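Local coordinates for protein Zn-dependent hydrolase of metallo-beta-lactamase superfamily TM0207 (Thermotoga maritima, PDB 1VJN) that is a putative zinc-dependent hydrolase of the metallo-beta-lactamase superfamily, whose substrate is not established, at residues A[20-25]-A[31-36]; A[16-21]-A[46-51]; A[71-76]-A[81-86]. One frame throughout, in Å; residues are numbered along the deposited sequence.

Contact 1 of 3, residues A[20-25]-A[31-36]; sequences HACFAL and TIVTDP
Thr34 reaches from segment 31-36 to the backbone of Ala21 and Phe23, and its side chain can be followed atom by atom. Thr34 CB lies 3.8 Å from Ala21 O. Beyond it, OG1 sits between the backbone N and the carbonyl carbon of its own residue (chi1 62°), the rotation that turns the hydroxyl across to segment 20-25. There Thr34 OG1 donates to Ala21 O at 2.9 Å, in the carbonyl plane and on a lone pair, while Phe23 N donates to the same OG1 at 3.1 Å. Two bonds of opposite sense thus fix the hydroxyl's rotation, and Ala21 O takes a second donor from His120 NE2. Thr34 OG1 also lies in the plane of the Phe23 ring, at its edge, 3.7 Å from Phe23 CD1.

These bonds continue an antiparallel beta hairpin, strands 22-27 and 30-34, inside the metallo-hydrolase/oxidoreductase fold; the short axes run at 170° and approach to 4.6 Å. Thr34 N also donates to Phe23 O. Leu25 and Ile32 form a hydrogen-bonded pair, in which Leu25 N to Ile32 O and Ile32 N to Leu25 O are both 2.8 Å, and Ala24 and Val33 a non-hydrogen-bonded one. Leu25 and Ile32 turn their side chains to one face of the sheet, Ala24 and Val33 to the other.

Cys22 SG packs against Val33 CG1 at 3.8 Å, its anti placement relative to the backbone N (chi1 -176°) carrying the sulfur alongside that methyl. Asp35 CB lies 3.6 Å from Ala21 O; its OD2 is hydrogen-bonded to Ser56. A water accepts from Ala21 N and donates to Asp35 O, bridging the two backbones.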
ATOM      1  N   HIS A  20       7.026   1.380  -7.948  1.00 22.87           N
ATOM      2  CA  HIS A  20       5.914   0.550  -8.291  1.00 22.81           C
ATOM      3  C   HIS A  20       5.021   0.376  -7.027  1.00 22.47           C
ATOM      4  O   HIS A  20       4.671   1.369  -6.444  1.00 19.63           O
ATOM      5  CB  HIS A  20       6.390  -0.737  -8.962  1.00 25.45           C
ATOM      6  CG  HIS A  20       7.112  -0.508 -10.267  1.00 27.82           C
ATOM      7  ND1 HIS A  20       6.467  -0.081 -11.413  1.00 31.75           N
ATOM      8  CD2 HIS A  20       8.415  -0.641 -10.604  1.00 34.60           C
ATOM      9  CE1 HIS A  20       7.340   0.036 -12.393  1.00 37.74           C
ATOM     10  NE2 HIS A  20       8.529  -0.304 -11.931  1.00 31.58           N
ATOM     11  N   ALA A  21       4.640  -0.831  -6.623  1.00 18.23           N
ATOM     12  CA  ALA A  21       3.770  -1.014  -5.420  1.00 21.10           C
ATOM     13  C   ALA A  21       4.586  -1.666  -4.277  1.00 18.14           C
ATOM     14  O   ALA A  21       4.015  -2.207  -3.337  1.00 18.61           O
ATOM     15  CB  ALA A  21       2.585  -1.897  -5.768  1.00 22.51           C
ATOM     16  N   CYS A  22       5.911  -1.606  -4.412  1.00 17.17           N
ATOM     17  CA  CYS A  22       6.879  -2.205  -3.470  1.00 17.62           C
ATOM     18  C   CYS A  22       7.364  -1.275  -2.363  1.00 18.63           C
ATOM     19  O   CYS A  22       8.099  -0.318  -2.586  1.00 20.22           O
ATOM     20  CB  CYS A  22       8.087  -2.731  -4.214  1.00 19.71           C
ATOM     21  SG  CYS A  22       9.228  -3.575  -3.089  1.00 22.05           S
ATOM     22  N   PHE A  23       6.908  -1.578  -1.162  1.00 19.83           N
ATOM     23  CA  PHE A  23       7.252  -0.897   0.060  1.00 19.85           C
ATOM     24  C   PHE A  23       7.805  -1.864   1.096  1.00 19.94           C
ATOM     25  O   PHE A  23       7.357  -3.016   1.179  1.00 20.73           O
ATOM     26  CB  PHE A  23       5.977  -0.317   0.673  1.00 21.32           C
ATOM     27  CG  PHE A  23       5.291   0.708  -0.178  1.00 21.72           C
ATOM     28  CD1 PHE A  23       4.445   0.318  -1.210  1.00 18.10           C
ATOM     29  CD2 PHE A  23       5.446   2.046   0.086  1.00 21.04           C
ATOM     30  CE1 PHE A  23       3.807   1.257  -2.003  1.00 21.83           C
ATOM     31  CE2 PHE A  23       4.795   2.992  -0.696  1.00 20.35           C
ATOM     32  CZ  PHE A  23       3.978   2.595  -1.738  1.00 28.14           C
ATOM     33  N   ALA A  24       8.768  -1.403   1.876  1.00 18.14           N
ATOM     34  CA  ALA A  24       9.155  -2.102   3.111  1.00 18.21           C
ATOM     35  C   ALA A  24       8.513  -1.343   4.246  1.00 20.28           C
ATOM     36  O   ALA A  24       8.683  -0.106   4.365  1.00 20.79           O
ATOM     37  CB  ALA A  24      10.685  -2.200   3.300  1.00 19.19           C
ATOM     38  N   LEU A  25       7.730  -2.078   5.039  1.00 19.17           N
ATOM     39  CA  LEU A  25       7.147  -1.599   6.306  1.00 21.08           C
ATOM     40  C   LEU A  25       7.874  -2.205   7.480  1.00 19.35           C
ATOM     41  O   LEU A  25       7.958  -3.427   7.607  1.00 20.33           O
ATOM     42  CB  LEU A  25       5.663  -1.998   6.414  1.00 18.76           C
ATOM     43  CG  LEU A  25       4.811  -1.768   5.191  1.00 29.83           C
ATOM     44  CD1 LEU A  25       3.419  -2.371   5.410  1.00 35.80           C
ATOM     45  CD2 LEU A  25       4.732  -0.296   4.898  1.00 37.31           C
ATOM     46  N   THR A  31       9.917  -6.743   9.420  1.00 24.30           N
ATOM     47  CA  THR A  31       9.876  -6.103   8.135  1.00 22.27           C
ATOM     48  C   THR A  31       8.958  -6.830   7.219  1.00 18.78           C
ATOM     49  O   THR A  31       9.049  -8.035   7.038  1.00 16.87           O
ATOM     50  CB  THR A  31      11.317  -6.084   7.531  1.00 25.41           C
ATOM     51  OG1 THR A  31      12.134  -5.212   8.301  1.00 21.86           O
ATOM     52  CG2 THR A  31      11.339  -5.474   6.145  1.00 25.93           C
ATOM     53  N   ILE A  32       8.046  -6.079   6.623  1.00 19.58           N
ATOM     54  CA  ILE A  32       7.132  -6.608   5.609  1.00 18.94           C
ATOM     55  C   ILE A  32       7.477  -5.951   4.277  1.00 19.14           C
ATOM     56  O   ILE A  32       7.683  -4.735   4.230  1.00 18.92           O
ATOM     57  CB  ILE A  32       5.704  -6.254   5.985  1.00 17.57           C
ATOM     58  CG1 ILE A  32       5.331  -6.917   7.318  1.00 24.56           C
ATOM     59  CG2 ILE A  32       4.772  -6.692   4.929  1.00 20.14           C
ATOM     60  CD1 ILE A  32       4.318  -6.167   8.109  1.00 33.94           C
ATOM     61  N   VAL A  33       7.590  -6.740   3.222  1.00 16.52           N
ATOM     62  CA  VAL A  33       7.764  -6.215   1.874  1.00 18.84           C
ATOM     63  C   VAL A  33       6.532  -6.559   1.017  1.00 18.08           C
ATOM     64  O   VAL A  33       6.101  -7.720   0.930  1.00 17.22           O
ATOM     65  CB  VAL A  33       9.076  -6.691   1.219  1.00 17.26           C
ATOM     66  CG1 VAL A  33       9.233  -6.066  -0.222  1.00 24.00           C
ATOM     67  CG2 VAL A  33      10.271  -6.314   2.074  1.00 23.47           C
ATOM     68  N   THR A  34       5.909  -5.539   0.449  1.00 18.91           N
ATOM     69  CA  THR A  34       4.786  -5.739  -0.456  1.00 18.13           C
ATOM     70  C   THR A  34       5.251  -5.764  -1.880  1.00 20.14           C
ATOM     71  O   THR A  34       6.124  -5.013  -2.229  1.00 19.73           O
ATOM     72  CB  THR A  34       3.787  -4.621  -0.362  1.00 19.63           C
ATOM     73  OG1 THR A  34       4.410  -3.388  -0.753  1.00 17.62           O
ATOM     74  CG2 THR A  34       3.395  -4.432   1.096  1.00 19.06           C
ATOM     75  N   ASP A  35       4.647  -6.628  -2.689  1.00 20.82           N
ATOM     76  CA  ASP A  35       4.757  -6.592  -4.137  1.00 23.04           C
ATOM     77  C   ASP A  35       6.161  -6.267  -4.683  1.00 21.63           C
ATOM     78  O   ASP A  35       6.326  -5.254  -5.390  1.00 24.28           O
ATOM     79  CB  ASP A  35       3.779  -5.560  -4.680  1.00 23.77           C
ATOM     80  CG  ASP A  35       2.306  -5.978  -4.558  1.00 31.05           C
ATOM     81  OD1 ASP A  35       1.978  -6.999  -3.935  1.00 29.16           O
ATOM     82  OD2 ASP A  35       1.385  -5.323  -5.089  1.00 32.68           O
ATOM     83  N   PRO A  36       7.173  -7.085  -4.379  1.00 26.30           N
ATOM     84  CA  PRO A  36       8.516  -6.817  -4.893  1.00 27.75           C
ATOM     85  C   PRO A  36       8.579  -7.095  -6.394  1.00 29.24           C
ATOM     86  O   PRO A  36       7.715  -7.777  -6.913  1.00 30.52           O
ATOM     87  CB  PRO A  36       9.420  -7.763  -4.073  1.00 28.59           C
ATOM     88  CG  PRO A  36       8.530  -8.820  -3.534  1.00 27.54           C
ATOM     89  CD  PRO A  36       7.127  -8.322  -3.580  1.00 25.18           C
TER
HETATM   90  O   HOH W   1       5.453  -3.556  -7.245  1.00 29.48           O

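Contact 2 of 3, residues A[16-21]-A[46-51]; sequences TWFGHA and PNVTAD
Phe18, Pro46 and Val48 carry nearly all of this contact, in which strand 13-19 meets the loop leading to strand 52-54. The ring of Phe18 is its centre. With CG anti to the carbonyl carbon, this rotation (chi1 -70°) brings the ring under Pro46, which lies over one face. Pro46 CB stands 4.0 Å from the centroid of the Phe18 ring and only 15° off the ring normal, which meets the geometry of a CH-pi contact. It is displaced toward the rim, so that the ring atom closest to Pro46 CB is Phe18 CG, at 3.9 Å. Pro46 CA approaches the next ring position, 3.8 Å from Phe18 CD1, while Pro46 CG lies 4.1 Å from Phe18 CB. The proline therefore follows the phenylalanine from its stem onto the ring.

Val48 meets the far end of the same side chain. Val48 CG2 comes obliquely to Phe18 CZ at 3.6 Å, the shortest approach across the two segments, so the proline and the valine engage different parts of one ring. The opposite face from Pro46 is occupied from within the strand itself: Thr16 CG2 sits 3.6 Å above the plane of the Phe18 ring, also offset toward the rim. Phe18 is thus held between a methyl of its own strand and a proline of the loop.

Around this group, Phe18 also touches Ala24, Pro46 reaches Cys22, and Val48 packs on Thr31 and Val33, which seats the loop across the neighbouring strands of the sheet. No hydrogen bond crosses between the two segments. Their 149 Å² of buried surface rests on dispersion and CH-pi contact, implying an attachment set by complementary shape, without the directional constraint of backbone pairing.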
ATOM      1  N   THR A  16       9.331   2.477   3.575  1.00 18.67           N
ATOM      2  CA  THR A  16      10.276   2.770   2.506  1.00 18.55           C
ATOM      3  C   THR A  16       9.662   2.370   1.190  1.00 18.51           C
ATOM      4  O   THR A  16       9.214   1.254   1.024  1.00 20.50           O
ATOM      5  CB  THR A  16      11.612   1.984   2.692  1.00 22.37           C
ATOM      6  OG1 THR A  16      12.266   2.401   3.896  1.00 19.25           O
ATOM      7  CG2 THR A  16      12.621   2.321   1.593  1.00 18.63           C
ATOM      8  N   TRP A  17       9.688   3.284   0.240  1.00 17.71           N
ATOM      9  CA  TRP A  17       9.184   3.005  -1.076  1.00 18.98           C
ATOM     10  C   TRP A  17      10.357   2.660  -1.997  1.00 17.96           C
ATOM     11  O   TRP A  17      11.335   3.373  -2.060  1.00 17.32           O
ATOM     12  CB  TRP A  17       8.406   4.207  -1.591  1.00 20.26           C
ATOM     13  CG  TRP A  17       7.702   3.954  -2.863  1.00 28.00           C
ATOM     14  CD1 TRP A  17       7.094   2.788  -3.275  1.00 22.63           C
ATOM     15  CD2 TRP A  17       7.470   4.906  -3.876  1.00 27.93           C
ATOM     16  NE1 TRP A  17       6.535   2.967  -4.503  1.00 29.36           N
ATOM     17  CE2 TRP A  17       6.760   4.265  -4.898  1.00 28.57           C
ATOM     18  CE3 TRP A  17       7.828   6.249  -4.046  1.00 33.77           C
ATOM     19  CZ2 TRP A  17       6.370   4.930  -6.063  1.00 36.26           C
ATOM     20  CZ3 TRP A  17       7.439   6.907  -5.205  1.00 30.90           C
ATOM     21  CH2 TRP A  17       6.717   6.247  -6.192  1.00 32.89           C
ATOM     22  N   PHE A  18      10.221   1.557  -2.721  1.00 19.98           N
ATOM     23  CA  PHE A  18      11.216   1.106  -3.697  1.00 21.33           C
ATOM     24  C   PHE A  18      10.740   1.276  -5.146  1.00 22.20           C
ATOM     25  O   PHE A  18      11.455   0.930  -6.093  1.00 21.05           O
ATOM     26  CB  PHE A  18      11.540  -0.363  -3.428  1.00 22.08           C
ATOM     27  CG  PHE A  18      12.291  -0.562  -2.169  1.00 20.01           C
ATOM     28  CD1 PHE A  18      13.626  -0.275  -2.111  1.00 27.00           C
ATOM     29  CD2 PHE A  18      11.649  -0.995  -1.027  1.00 28.78           C
ATOM     30  CE1 PHE A  18      14.321  -0.451  -0.962  1.00 25.56           C
ATOM     31  CE2 PHE A  18      12.347  -1.160   0.134  1.00 30.64           C
ATOM     32  CZ  PHE A  18      13.674  -0.897   0.167  1.00 26.60           C
ATOM     33  N   GLY A  19       9.539   1.801  -5.304  1.00 19.80           N
ATOM     34  CA  GLY A  19       8.947   2.047  -6.614  1.00 22.73           C
ATOM     35  C   GLY A  19       7.829   1.080  -6.924  1.00 23.19           C
ATOM     36  O   GLY A  19       7.689   0.069  -6.273  1.00 21.26           O
ATOM     37  N   HIS A  20       7.026   1.380  -7.948  1.00 22.87           N
ATOM     38  CA  HIS A  20       5.914   0.550  -8.291  1.00 22.81           C
ATOM     39  C   HIS A  20       5.021   0.376  -7.027  1.00 22.47           C
ATOM     40  O   HIS A  20       4.671   1.369  -6.444  1.00 19.63           O
ATOM     41  CB  HIS A  20       6.390  -0.737  -8.962  1.00 25.45           C
ATOM     42  CG  HIS A  20       7.112  -0.508 -10.267  1.00 27.82           C
ATOM     43  ND1 HIS A  20       6.467  -0.081 -11.413  1.00 31.75           N
ATOM     44  CD2 HIS A  20       8.415  -0.641 -10.604  1.00 34.60           C
ATOM     45  CE1 HIS A  20       7.340   0.036 -12.393  1.00 37.74           C
ATOM     46  NE2 HIS A  20       8.529  -0.304 -11.931  1.00 31.58           N
ATOM     47  N   ALA A  21       4.640  -0.831  -6.623  1.00 18.23           N
ATOM     48  CA  ALA A  21       3.770  -1.014  -5.420  1.00 21.10           C
ATOM     49  C   ALA A  21       4.586  -1.666  -4.277  1.00 18.14           C
ATOM     50  O   ALA A  21       4.015  -2.207  -3.337  1.00 18.61           O
ATOM     51  CB  ALA A  21       2.585  -1.897  -5.768  1.00 22.51           C
ATOM     52  N   PRO A  46      15.272  -3.733  -4.728  1.00 59.87           N
ATOM     53  CA  PRO A  46      15.093  -3.608  -3.275  1.00 59.26           C
ATOM     54  C   PRO A  46      16.117  -4.454  -2.521  1.00 59.11           C
ATOM     55  O   PRO A  46      16.127  -5.680  -2.663  1.00 59.48           O
ATOM     56  CB  PRO A  46      13.664  -4.138  -3.028  1.00 58.36           C
ATOM     57  CG  PRO A  46      12.946  -4.053  -4.362  1.00 61.24           C
ATOM     58  CD  PRO A  46      14.020  -4.118  -5.415  1.00 60.76           C
ATOM     59  N   ASN A  47      16.985  -3.809  -1.753  1.00 57.90           N
ATOM     60  CA  ASN A  47      18.031  -4.518  -1.028  1.00 56.59           C
ATOM     61  C   ASN A  47      17.621  -4.579   0.438  1.00 54.72           C
ATOM     62  O   ASN A  47      18.021  -3.717   1.233  1.00 58.41           O
ATOM     63  CB  ASN A  47      19.362  -3.777  -1.206  1.00 57.71           C
ATOM     64  CG  ASN A  47      20.565  -4.715  -1.287  1.00 60.39           C
ATOM     65  OD1 ASN A  47      20.472  -5.903  -0.973  1.00 64.15           O
ATOM     66  ND2 ASN A  47      21.704  -4.173  -1.720  1.00 57.74           N
ATOM     67  N   VAL A  48      16.806  -5.575   0.798  1.00 48.99           N
ATOM     68  CA  VAL A  48      16.159  -5.598   2.129  1.00 43.42           C
ATOM     69  C   VAL A  48      15.892  -7.018   2.670  1.00 36.64           C
ATOM     70  O   VAL A  48      15.606  -7.924   1.886  1.00 30.92           O
ATOM     71  CB  VAL A  48      14.867  -4.723   2.074  1.00 44.92           C
ATOM     72  CG1 VAL A  48      13.713  -5.294   2.918  1.00 43.29           C
ATOM     73  CG2 VAL A  48      15.198  -3.268   2.481  1.00 47.97           C
ATOM     74  N   THR A  49      15.999  -7.172   4.005  1.00 33.06           N
ATOM     75  CA  THR A  49      15.766  -8.432   4.733  1.00 31.87           C
ATOM     76  C   THR A  49      14.347  -8.543   5.352  1.00 30.07           C
ATOM     77  O   THR A  49      14.013  -7.868   6.325  1.00 32.61           O
ATOM     78  CB  THR A  49      16.805  -8.617   5.862  1.00 32.13           C
ATOM     79  OG1 THR A  49      18.086  -8.949   5.315  1.00 35.27           O
ATOM     80  CG2 THR A  49      16.485  -9.838   6.720  1.00 31.45           C
ATOM     81  N   ALA A  50      13.531  -9.451   4.834  1.00 24.28           N
ATOM     82  CA  ALA A  50      12.144  -9.465   5.186  1.00 17.58           C
ATOM     83  C   ALA A  50      11.765 -10.661   6.061  1.00 16.17           C
ATOM     84  O   ALA A  50      12.314 -11.737   5.909  1.00 13.85           O
ATOM     85  CB  ALA A  50      11.335  -9.465   3.902  1.00 18.39           C
ATOM     86  N   ASP A  51      10.761 -10.449   6.923  1.00 16.68           N
ATOM     87  CA  ASP A  51      10.021 -11.490   7.659  1.00 17.25           C
ATOM     88  C   ASP A  51       8.772 -11.967   6.904  1.00 17.31           C
ATOM     89  O   ASP A  51       8.358 -13.126   6.983  1.00 16.00           O
ATOM     90  CB  ASP A  51       9.586 -10.904   8.998  1.00 15.92           C
ATOM     91  CG  ASP A  51      10.774 -10.413   9.806  1.00 22.15           C
ATOM     92  OD1 ASP A  51      11.568 -11.276  10.200  1.00 29.53           O
ATOM     93  OD2 ASP A  51      11.030  -9.210  10.035  1.00 25.87           O
TER

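Contact 3 of 3, residues A[71-76]-A[81-86]; sequences NFRVID and YTVNGV
Ile75 presses a methyl onto the ring of Tyr81, and this is the tight part of the contact. Ile75 CG2 lies 3.8 Å from the centroid of the Tyr81 ring and 22° off its normal, a CH-pi contact over one face. The methyl is offset toward the rim, with Tyr81 CE1 the nearest atom to Ile75 CG2 at 3.5 Å. CG2 stands anti to the backbone N of Ile75, while the other branch sends Ile75 CD1 to within 4.1 Å of Tyr81 CG; the two branches thus meet different parts of the ring. Tyr81 OH is hydrogen-bonded to Arg77 O, between the two segments, which anchors the phenol end.

Packing slackens toward Arg73 and Val83. Arg73 CG is 4.1 Å from Val83 CG2, the side chains crossing at about a right angle, and Arg73 itself is exposed. Its chain bends at chi2 and chi3 and folds back so that Arg73 NH1 donates to Val74 O at 3.3 Å. Arg73 NH2 remains 4.4 Å from Tyr81 CD2, obliquely placed.

The axes of strands 73-75 and 81-83 run at 155° but stay 9.9 Å apart, too far for backbone pairing. Strand 73-75 edges one sheet and strand 79-83 the other, so their side chains meet between the two sheets, as expected of the facing sheets in a metallo-beta-lactamase alpha-beta/beta-alpha sandwich.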
ATOM      1  N   ASN A  71      14.349 -15.066   5.715  1.00 19.22           N
ATOM      2  CA  ASN A  71      13.630 -16.331   5.687  1.00 17.53           C
ATOM      3  C   ASN A  71      12.178 -15.981   5.895  1.00 20.65           C
ATOM      4  O   ASN A  71      11.626 -16.158   6.971  1.00 26.97           O
ATOM      5  CB  ASN A  71      14.160 -17.197   6.806  1.00 13.50           C
ATOM      6  CG  ASN A  71      15.615 -17.529   6.620  1.00 10.88           C
ATOM      7  OD1 ASN A  71      16.045 -17.730   5.508  1.00 15.79           O
ATOM      8  ND2 ASN A  71      16.375 -17.605   7.706  1.00  8.54           N
ATOM      9  N   PHE A  72      11.546 -15.472   4.853  1.00 18.01           N
ATOM     10  CA  PHE A  72      10.232 -14.865   5.012  1.00 17.21           C
ATOM     11  C   PHE A  72       9.076 -15.807   4.741  1.00 15.62           C
ATOM     12  O   PHE A  72       9.226 -16.853   4.139  1.00 14.01           O
ATOM     13  CB  PHE A  72      10.109 -13.612   4.142  1.00 16.45           C
ATOM     14  CG  PHE A  72      10.613 -13.793   2.742  1.00 20.59           C
ATOM     15  CD1 PHE A  72       9.830 -14.405   1.782  1.00 17.66           C
ATOM     16  CD2 PHE A  72      11.868 -13.355   2.388  1.00 20.69           C
ATOM     17  CE1 PHE A  72      10.316 -14.578   0.481  1.00 16.61           C
ATOM     18  CE2 PHE A  72      12.359 -13.538   1.107  1.00 17.70           C
ATOM     19  CZ  PHE A  72      11.581 -14.113   0.147  1.00 20.12           C
ATOM     20  N   ARG A  73       7.923 -15.423   5.260  1.00 15.14           N
ATOM     21  CA  ARG A  73       6.657 -16.019   4.935  1.00 17.31           C
ATOM     22  C   ARG A  73       6.078 -15.249   3.743  1.00 16.84           C
ATOM     23  O   ARG A  73       5.951 -14.024   3.788  1.00 18.34           O
ATOM     24  CB  ARG A  73       5.718 -15.903   6.132  1.00 17.22           C
ATOM     25  CG  ARG A  73       4.281 -16.259   5.877  1.00 19.05           C
ATOM     26  CD  ARG A  73       4.113 -17.580   5.247  1.00 30.43           C
ATOM     27  NE  ARG A  73       3.081 -18.344   5.943  1.00 44.72           N
ATOM     28  CZ  ARG A  73       1.864 -18.561   5.487  1.00 32.05           C
ATOM     29  NH1 ARG A  73       1.473 -18.097   4.291  1.00 33.02           N
ATOM     30  NH2 ARG A  73       1.047 -19.296   6.214  1.00 46.31           N
ATOM     31  N   VAL A  74       5.764 -15.960   2.658  1.00 15.66           N
ATOM     32  CA  VAL A  74       5.133 -15.337   1.497  1.00 16.54           C
ATOM     33  C   VAL A  74       3.634 -15.473   1.725  1.00 16.65           C
ATOM     34  O   VAL A  74       3.196 -16.574   1.958  1.00 15.44           O
ATOM     35  CB  VAL A  74       5.457 -16.085   0.216  1.00 15.28           C
ATOM     36  CG1 VAL A  74       4.658 -15.453  -0.984  1.00 18.37           C
ATOM     37  CG2 VAL A  74       6.928 -16.043  -0.033  1.00 19.79           C
ATOM     38  N   ILE A  75       2.867 -14.387   1.627  1.00 16.17           N
ATOM     39  CA  ILE A  75       1.407 -14.443   1.732  1.00 19.79           C
ATOM     40  C   ILE A  75       0.838 -13.919   0.408  1.00 18.77           C
ATOM     41  O   ILE A  75       1.102 -12.794   0.014  1.00 17.84           O
ATOM     42  CB  ILE A  75       0.894 -13.630   2.914  1.00 17.26           C
ATOM     43  CG1 ILE A  75       1.542 -14.077   4.188  1.00 22.01           C
ATOM     44  CG2 ILE A  75      -0.605 -13.776   3.105  1.00 22.85           C
ATOM     45  CD1 ILE A  75       1.177 -13.255   5.357  1.00 17.88           C
ATOM     46  N   ASP A  76       0.141 -14.803  -0.320  1.00 20.07           N
ATOM     47  CA  ASP A  76      -0.451 -14.450  -1.589  1.00 22.66           C
ATOM     48  C   ASP A  76      -1.895 -14.926  -1.723  1.00 22.79           C
ATOM     49  O   ASP A  76      -2.387 -15.027  -2.820  1.00 23.49           O
ATOM     50  CB  ASP A  76       0.375 -15.006  -2.739  1.00 23.62           C
ATOM     51  CG  ASP A  76       0.532 -16.508  -2.684  1.00 30.32           C
ATOM     52  OD1 ASP A  76      -0.117 -17.201  -1.860  1.00 31.39           O
ATOM     53  OD2 ASP A  76       1.332 -17.093  -3.430  1.00 44.42           O
ATOM     54  N   TYR A  81      -3.769 -13.895   9.208  1.00 23.81           N
ATOM     55  CA  TYR A  81      -2.501 -14.472   9.537  1.00 24.47           C
ATOM     56  C   TYR A  81      -1.852 -13.684  10.656  1.00 26.58           C
ATOM     57  O   TYR A  81      -2.126 -12.505  10.884  1.00 23.34           O
ATOM     58  CB  TYR A  81      -1.567 -14.426   8.332  1.00 25.96           C
ATOM     59  CG  TYR A  81      -2.190 -14.880   7.039  1.00 28.59           C
ATOM     60  CD1 TYR A  81      -2.943 -14.005   6.243  1.00 26.74           C
ATOM     61  CD2 TYR A  81      -2.008 -16.185   6.595  1.00 34.98           C
ATOM     62  CE1 TYR A  81      -3.496 -14.449   5.045  1.00 20.14           C
ATOM     63  CE2 TYR A  81      -2.556 -16.624   5.414  1.00 31.00           C
ATOM     64  CZ  TYR A  81      -3.293 -15.759   4.643  1.00 26.01           C
ATOM     65  OH  TYR A  81      -3.797 -16.232   3.469  1.00 28.67           O
ATOM     66  N   THR A  82      -0.942 -14.351  11.333  1.00 30.07           N
ATOM     67  CA  THR A  82      -0.192 -13.735  12.379  1.00 32.27           C
ATOM     68  C   THR A  82       1.221 -14.213  12.155  1.00 34.61           C
ATOM     69  O   THR A  82       1.516 -15.405  12.222  1.00 34.84           O
ATOM     70  CB  THR A  82      -0.754 -14.171  13.726  1.00 33.06           C
ATOM     71  OG1 THR A  82      -1.934 -13.412  13.989  1.00 35.71           O
ATOM     72  CG2 THR A  82       0.189 -13.797  14.878  1.00 35.31           C
ATOM     73  N   VAL A  83       2.088 -13.282  11.834  1.00 38.62           N
ATOM     74  CA  VAL A  83       3.421 -13.652  11.490  1.00 41.52           C
ATOM     75  C   VAL A  83       4.308 -12.762  12.304  1.00 41.61           C
ATOM     76  O   VAL A  83       4.340 -11.549  12.087  1.00 38.99           O
ATOM     77  CB  VAL A  83       3.675 -13.502   9.974  1.00 42.98           C
ATOM     78  CG1 VAL A  83       5.142 -13.774   9.663  1.00 49.07           C
ATOM     79  CG2 VAL A  83       2.769 -14.452   9.177  1.00 44.48           C
ATOM     80  N   ASN A  84       4.979 -13.374  13.288  1.00 43.71           N
ATOM     81  CA  ASN A  84       5.992 -12.690  14.081  1.00 46.23           C
ATOM     82  C   ASN A  84       5.427 -11.515  14.906  1.00 46.32           C
ATOM     83  O   ASN A  84       6.066 -10.453  15.026  1.00 47.52           O
ATOM     84  CB  ASN A  84       7.156 -12.235  13.154  1.00 47.87           C
ATOM     85  CG  ASN A  84       7.854 -13.428  12.427  1.00 53.05           C
ATOM     86  OD1 ASN A  84       7.856 -13.524  11.182  1.00 52.62           O
ATOM     87  ND2 ASN A  84       8.442 -14.329  13.211  1.00 51.30           N
ATOM     88  N   GLY A  85       4.236 -11.717  15.475  1.00 45.88           N
ATOM     89  CA  GLY A  85       3.569 -10.694  16.291  1.00 45.35           C
ATOM     90  C   GLY A  85       2.916  -9.554  15.510  1.00 45.28           C
ATOM     91  O   GLY A  85       2.478  -8.556  16.104  1.00 46.21           O
ATOM     92  N   VAL A  86       2.861  -9.669  14.180  1.00 43.36           N
ATOM     93  CA  VAL A  86       2.076  -8.730  13.357  1.00 39.11           C
ATOM     94  C   VAL A  86       0.870  -9.486  12.830  1.00 32.60           C
ATOM     95  O   VAL A  86       1.010 -10.606  12.340  1.00 31.49           O
ATOM     96  CB  VAL A  86       2.919  -8.109  12.220  1.00 41.22           C
ATOM     97  CG1 VAL A  86       2.061  -7.380  11.196  1.00 38.52           C
ATOM     98  CG2 VAL A  86       3.935  -7.126  12.818  1.00 44.44           C
TER

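Contact 1 is the buried one, its centre about 8 Å from that of the chain; the centres of contacts 2 and 3, about 12 and 16 Å out, are only partly buried. Contacts 1 and 2 share His20 and Ala21, and both bear on one sheet, where strands 13-19, 22-27 and 30-34 are neighbours: Ala24 O pairs with Thr16 N, and Asp51 OD2 with Thr31 N. Asp51 O is a backbone hydrogen-bond partner of Arg73 N, in the outermost strand 73-75, linking contact 2 to contact 3. Chemistry follows place: backbone and hydroxyl hydrogen bonds join strands within the sheet in contact 1, whereas side-chain packing alone links a loop to a strand in contact 2 and two sheets in contact 3.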